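Local atomic coordinates of serpin (Taeniopygia guttata, PDB entry 5HGC), a protein that probably inhibits serine proteases and binds the steroid cortisol. Residues A[104-116]-A[302-314]. Residues are numbered along the deposited sequence; the frame is centred on the assembly and turned at random.
Sequences FVTAALALLRKFL and DLSGITGSPDLKV. Unlike the reference sequence in segment 104-116: Ala-107 (reference Glu), Ala-108 (reference Lys), Ala-110 (reference Lys).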
loop_
_atom_site.group_PDB
_atom_site.type_symbol
_atom_site.label_atom_id
_atom_site.label_comp_id
_atom_site.label_asym_id
_atom_site.label_seq_id
_atom_site.Cartn_x
_atom_site.Cartn_y
_atom_site.Cartn_z
ATOM N N PHE A 104 -15.941 -11.535 -4.866
ATOM C CA PHE A 104 -16.845 -12.584 -4.426
ATOM C C PHE A 104 -18.257 -12.066 -4.666
ATOM O O PHE A 104 -18.669 -11.060 -4.043
ATOM C CB PHE A 104 -16.550 -12.934 -2.970
ATOM C CG PHE A 104 -15.164 -13.447 -2.773
ATOM C CD1 PHE A 104 -14.071 -12.538 -2.523
ATOM C CD2 PHE A 104 -14.895 -14.847 -2.862
ATOM C CE1 PHE A 104 -12.757 -13.042 -2.354
ATOM C CE2 PHE A 104 -13.592 -15.348 -2.669
ATOM C CZ PHE A 104 -12.526 -14.442 -2.425
ATOM N N VAL A 105 -18.939 -12.654 -5.651
ATOM C CA VAL A 105 -20.227 -12.098 -6.134
ATOM C C VAL A 105 -21.307 -13.108 -5.749
ATOM O O VAL A 105 -21.095 -14.347 -5.860
ATOM C CB VAL A 105 -20.260 -11.832 -7.669
ATOM C CG1 VAL A 105 -21.574 -11.143 -8.134
ATOM C CG2 VAL A 105 -19.105 -10.930 -8.068
ATOM N N THR A 106 -22.451 -12.600 -5.268
ATOM C CA THR A 106 -23.590 -13.472 -4.964
ATOM C C THR A 106 -23.942 -14.373 -6.145
ATOM O O THR A 106 -23.990 -13.917 -7.304
ATOM C CB THR A 106 -24.826 -12.693 -4.523
ATOM O OG1 THR A 106 -25.932 -13.588 -4.501
ATOM C CG2 THR A 106 -25.145 -11.548 -5.456
ATOM N N ALA A 107 -24.134 -15.654 -5.844
ATOM C CA ALA A 107 -24.646 -16.626 -6.809
ATOM C C ALA A 107 -25.950 -16.162 -7.495
ATOM O O ALA A 107 -26.236 -16.554 -8.616
ATOM C CB ALA A 107 -24.808 -17.986 -6.140
ATOM N N ALA A 108 -26.675 -15.264 -6.832
ATOM C CA ALA A 108 -27.919 -14.702 -7.329
ATOM C C ALA A 108 -27.778 -13.668 -8.476
ATOM O O ALA A 108 -28.783 -13.044 -8.908
ATOM C CB ALA A 108 -28.675 -14.098 -6.162
ATOM N N LEU A 109 -26.550 -13.430 -8.926
ATOM C CA LEU A 109 -26.339 -12.459 -9.991
ATOM C C LEU A 109 -25.576 -13.080 -11.149
ATOM O O LEU A 109 -24.792 -14.032 -10.959
ATOM C CB LEU A 109 -25.593 -11.229 -9.480
ATOM C CG LEU A 109 -26.386 -10.187 -8.693
ATOM C CD1 LEU A 109 -25.411 -9.117 -8.240
ATOM C CD2 LEU A 109 -27.575 -9.559 -9.436
ATOM N N ALA A 110 -25.794 -12.522 -12.340
ATOM C CA ALA A 110 -25.128 -12.981 -13.574
ATOM C C ALA A 110 -23.728 -12.396 -13.632
ATOM O O ALA A 110 -23.484 -11.322 -13.081
ATOM C CB ALA A 110 -25.932 -12.523 -14.786
ATOM N N LEU A 111 -22.823 -13.090 -14.320
ATOM C CA LEU A 111 -21.558 -12.487 -14.761
ATOM C C LEU A 111 -21.302 -12.533 -16.279
ATOM O O LEU A 111 -21.587 -13.555 -16.954
ATOM C CB LEU A 111 -20.409 -13.049 -13.957
ATOM C CG LEU A 111 -20.150 -12.000 -12.901
ATOM C CD1 LEU A 111 -20.331 -12.571 -11.522
ATOM C CD2 LEU A 111 -18.763 -11.432 -13.157
ATOM N N LEU A 112 -20.824 -11.424 -16.816
ATOM C CA LEU A 112 -20.518 -11.360 -18.205
ATOM C C LEU A 112 -19.108 -11.923 -18.451
ATOM O O LEU A 112 -18.134 -11.554 -17.762
ATOM C CB LEU A 112 -20.599 -9.929 -18.690
ATOM C CG LEU A 112 -21.915 -9.256 -19.024
ATOM C CD1 LEU A 112 -21.655 -7.844 -19.509
ATOM C CD2 LEU A 112 -22.688 -9.985 -20.097
ATOM N N ARG A 113 -19.000 -12.776 -19.460
ATOM C CA ARG A 113 -17.730 -13.235 -19.922
ATOM C C ARG A 113 -16.785 -12.083 -20.276
ATOM O O ARG A 113 -15.562 -12.179 -20.019
ATOM C CB ARG A 113 -17.915 -14.126 -21.149
ATOM C CG ARG A 113 -16.606 -14.554 -21.835
ATOM C CD ARG A 113 -15.745 -15.431 -20.917
ATOM N NE ARG A 113 -16.386 -16.717 -20.669
ATOM C CZ ARG A 113 -16.066 -17.584 -19.689
ATOM N NH1 ARG A 113 -15.088 -17.313 -18.829
ATOM N NH2 ARG A 113 -16.764 -18.738 -19.571
ATOM N N LYS A 114 -17.352 -10.995 -20.833
ATOM C CA LYS A 114 -16.558 -9.877 -21.318
ATOM C C LYS A 114 -15.828 -9.286 -20.103
ATOM O O LYS A 114 -14.625 -9.070 -20.153
ATOM C CB LYS A 114 -17.484 -8.866 -21.966
ATOM C CG LYS A 114 -17.006 -7.422 -22.023
ATOM C CD LYS A 114 -18.201 -6.565 -22.411
ATOM C CE LYS A 114 -17.807 -5.134 -22.798
ATOM N NZ LYS A 114 -16.935 -5.104 -24.026
ATOM N N PHE A 115 -16.548 -9.097 -18.990
ATOM C CA PHE A 115 -15.909 -8.534 -17.809
ATOM C C PHE A 115 -14.870 -9.504 -17.201
ATOM O O PHE A 115 -13.746 -9.103 -16.837
ATOM C CB PHE A 115 -16.922 -8.136 -16.745
ATOM C CG PHE A 115 -16.279 -7.628 -15.502
ATOM C CD1 PHE A 115 -15.734 -6.383 -15.472
ATOM C CD2 PHE A 115 -16.148 -8.427 -14.395
ATOM C CE1 PHE A 115 -15.091 -5.916 -14.346
ATOM C CE2 PHE A 115 -15.505 -7.959 -13.250
ATOM C CZ PHE A 115 -14.996 -6.681 -13.212
ATOM N N LEU A 116 -15.240 -10.771 -17.081
ATOM C CA LEU A 116 -14.284 -11.728 -16.546
ATOM C C LEU A 116 -12.990 -11.809 -17.376
ATOM O O LEU A 116 -11.944 -11.955 -16.786
ATOM C CB LEU A 116 -14.887 -13.100 -16.415
ATOM C CG LEU A 116 -16.094 -13.124 -15.480
ATOM C CD1 LEU A 116 -16.782 -14.481 -15.589
ATOM C CD2 LEU A 116 -15.686 -12.878 -14.049
ATOM N N ASP A 302 -24.019 1.911 -11.615
ATOM C CA ASP A 302 -24.144 1.255 -12.913
ATOM C C ASP A 302 -22.898 0.372 -13.109
ATOM O O ASP A 302 -21.846 0.813 -13.662
ATOM C CB ASP A 302 -24.286 2.267 -14.034
ATOM C CG ASP A 302 -24.541 1.621 -15.368
ATOM O OD1 ASP A 302 -24.544 0.362 -15.429
ATOM O OD2 ASP A 302 -24.772 2.364 -16.364
ATOM N N LEU A 303 -23.003 -0.859 -12.611
ATOM C CA LEU A 303 -22.019 -1.922 -12.910
ATOM C C LEU A 303 -22.487 -2.911 -14.017
ATOM O O LEU A 303 -22.222 -4.133 -13.957
ATOM C CB LEU A 303 -21.558 -2.629 -11.616
ATOM C CG LEU A 303 -20.820 -1.679 -10.643
ATOM C CD1 LEU A 303 -20.512 -2.416 -9.363
ATOM C CD2 LEU A 303 -19.536 -1.044 -11.212
ATOM N N SER A 304 -23.153 -2.358 -15.041
ATOM C CA SER A 304 -23.817 -3.190 -16.041
ATOM C C SER A 304 -22.812 -3.916 -16.919
ATOM O O SER A 304 -23.141 -4.970 -17.461
ATOM C CB SER A 304 -24.828 -2.395 -16.876
ATOM O OG SER A 304 -24.183 -1.407 -17.669
ATOM N N GLY A 305 -21.589 -3.368 -17.020
ATOM C CA GLY A 305 -20.454 -4.030 -17.628
ATOM C C GLY A 305 -20.019 -5.290 -16.922
ATOM O O GLY A 305 -19.280 -6.099 -17.520
ATOM N N ILE A 306 -20.465 -5.495 -15.673
ATOM C CA ILE A 306 -20.137 -6.765 -14.917
ATOM C C ILE A 306 -21.194 -7.855 -15.094
ATOM O O ILE A 306 -20.877 -8.991 -15.431
ATOM C CB ILE A 306 -19.795 -6.500 -13.410
ATOM C CG1 ILE A 306 -18.608 -5.473 -13.315
ATOM C CG2 ILE A 306 -19.475 -7.786 -12.640
ATOM C CD1 ILE A 306 -18.307 -4.959 -11.921
ATOM N N THR A 307 -22.462 -7.496 -14.887
ATOM C CA THR A 307 -23.558 -8.483 -14.813
ATOM C C THR A 307 -24.402 -8.438 -16.085
ATOM O O THR A 307 -25.168 -9.347 -16.341
ATOM C CB THR A 307 -24.507 -8.190 -13.619
ATOM O OG1 THR A 307 -25.140 -6.929 -13.842
ATOM C CG2 THR A 307 -23.765 -8.104 -12.362
ATOM N N GLY A 308 -24.224 -7.394 -16.897
ATOM C CA GLY A 308 -25.154 -7.090 -17.977
ATOM C C GLY A 308 -26.463 -6.401 -17.586
ATOM O O GLY A 308 -27.283 -6.135 -18.467
ATOM N N SER A 309 -26.706 -6.141 -16.292
ATOM C CA SER A 309 -27.910 -5.381 -15.897
ATOM C C SER A 309 -27.519 -4.392 -14.850
ATOM O O SER A 309 -26.465 -4.548 -14.232
ATOM C CB SER A 309 -29.048 -6.275 -15.344
ATOM O OG SER A 309 -29.030 -7.611 -15.846
ATOM N N PRO A 310 -28.366 -3.375 -14.611
ATOM C CA PRO A 310 -28.005 -2.434 -13.547
ATOM C C PRO A 310 -28.517 -2.927 -12.179
ATOM O O PRO A 310 -29.358 -2.275 -11.593
ATOM C CB PRO A 310 -28.723 -1.163 -13.974
ATOM C CG PRO A 310 -29.999 -1.679 -14.615
ATOM C CD PRO A 310 -29.655 -3.008 -15.246
ATOM N N ASP A 311 -28.000 -4.063 -11.707
ATOM C CA ASP A 311 -28.443 -4.705 -10.486
ATOM C C ASP A 311 -27.335 -4.904 -9.453
ATOM O O ASP A 311 -27.577 -5.520 -8.423
ATOM C CB ASP A 311 -29.135 -6.063 -10.799
ATOM C CG ASP A 311 -28.294 -7.002 -11.717
ATOM O OD1 ASP A 311 -27.079 -6.771 -11.942
ATOM O OD2 ASP A 311 -28.861 -8.002 -12.215
ATOM N N LEU A 312 -26.118 -4.423 -9.720
ATOM C CA LEU A 312 -24.976 -4.755 -8.849
ATOM C C LEU A 312 -24.448 -3.504 -8.180
ATOM O O LEU A 312 -24.575 -2.416 -8.715
ATOM C CB LEU A 312 -23.878 -5.482 -9.650
ATOM C CG LEU A 312 -22.534 -5.776 -8.972
ATOM C CD1 LEU A 312 -22.558 -6.928 -7.969
ATOM C CD2 LEU A 312 -21.499 -6.078 -10.001
ATOM N N LYS A 313 -23.868 -3.654 -6.999
ATOM C CA LYS A 313 -23.198 -2.555 -6.304
ATOM C C LYS A 313 -22.153 -3.199 -5.411
ATOM O O LYS A 313 -22.204 -4.415 -5.143
ATOM C CB LYS A 313 -24.192 -1.746 -5.448
ATOM C CG LYS A 313 -24.643 -2.499 -4.188
ATOM C CD LYS A 313 -25.655 -1.690 -3.397
ATOM C CE LYS A 313 -26.298 -2.586 -2.339
ATOM N NZ LYS A 313 -27.659 -2.101 -1.975
ATOM N N VAL A 314 -21.207 -2.407 -4.925
ATOM C CA VAL A 314 -20.146 -2.985 -4.119
ATOM C C VAL A 314 -20.649 -2.939 -2.715
ATOM O O VAL A 314 -20.870 -1.865 -2.209
ATOM C CB VAL A 314 -18.806 -2.229 -4.305
ATOM C CG1 VAL A 314 -17.693 -2.835 -3.466
ATOM C CG2 VAL A 314 -18.437 -2.241 -5.777
#
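Apolar packing pinned by one backbone hydrogen bond joins Ile-306, in the short helix 304-307, to Leu-112 and Phe-115, where the chain leaving strand 100-106 turns into helix 113-123, at one end of the elongated molecule. The Leu-112 N-H, at the N-cap position of that helix, donates to Ile-306 O at 2.8 Å with an N-H...O angle of 162°, so the bond is nearly straight. Beside it the CG1 of Ile-306 sits over the centre of the Phe-115 ring, 3.6 Å from the centroid and 7° off the ring normal, a CH-pi contact. The Phe-115 ring swings away from the backbone N (chi1 177°), which lays one face against Ile-306; Met-48 and Leu-51 of helix 39-52 also touch its side chain. In the serpin fold, strand 100-106 belongs to the large sheet A, pairing with strand 167-176, so the contact ties the end of an A-sheet strand and the following helix to the turn leading toward strand 316-325 of the same sheet. Replacing Phe-115 by an alanine is likely to leave Ile-306 CG1 without the ring it lies over and to open a gap toward helix 39-52. In the loop after the strand, where a type I turn runs from Thr-106 to Leu-109, Leu-109 spreads its two methyls: CD1 meets Leu-312 CD1 at 3.6 Å, while CD2 lies against the carboxylate of Asp-311, 3.4 Å from OD2. Asp-311 OD1 accepts from Thr-307 OG1 at 2.7 Å, on the syn side but tilted out of the carboxylate plane. The same hydroxyl accepts from Ser-309 N in an ST turn, and Thr-307 CG2 rests 3.3 Å from Ala-110 O.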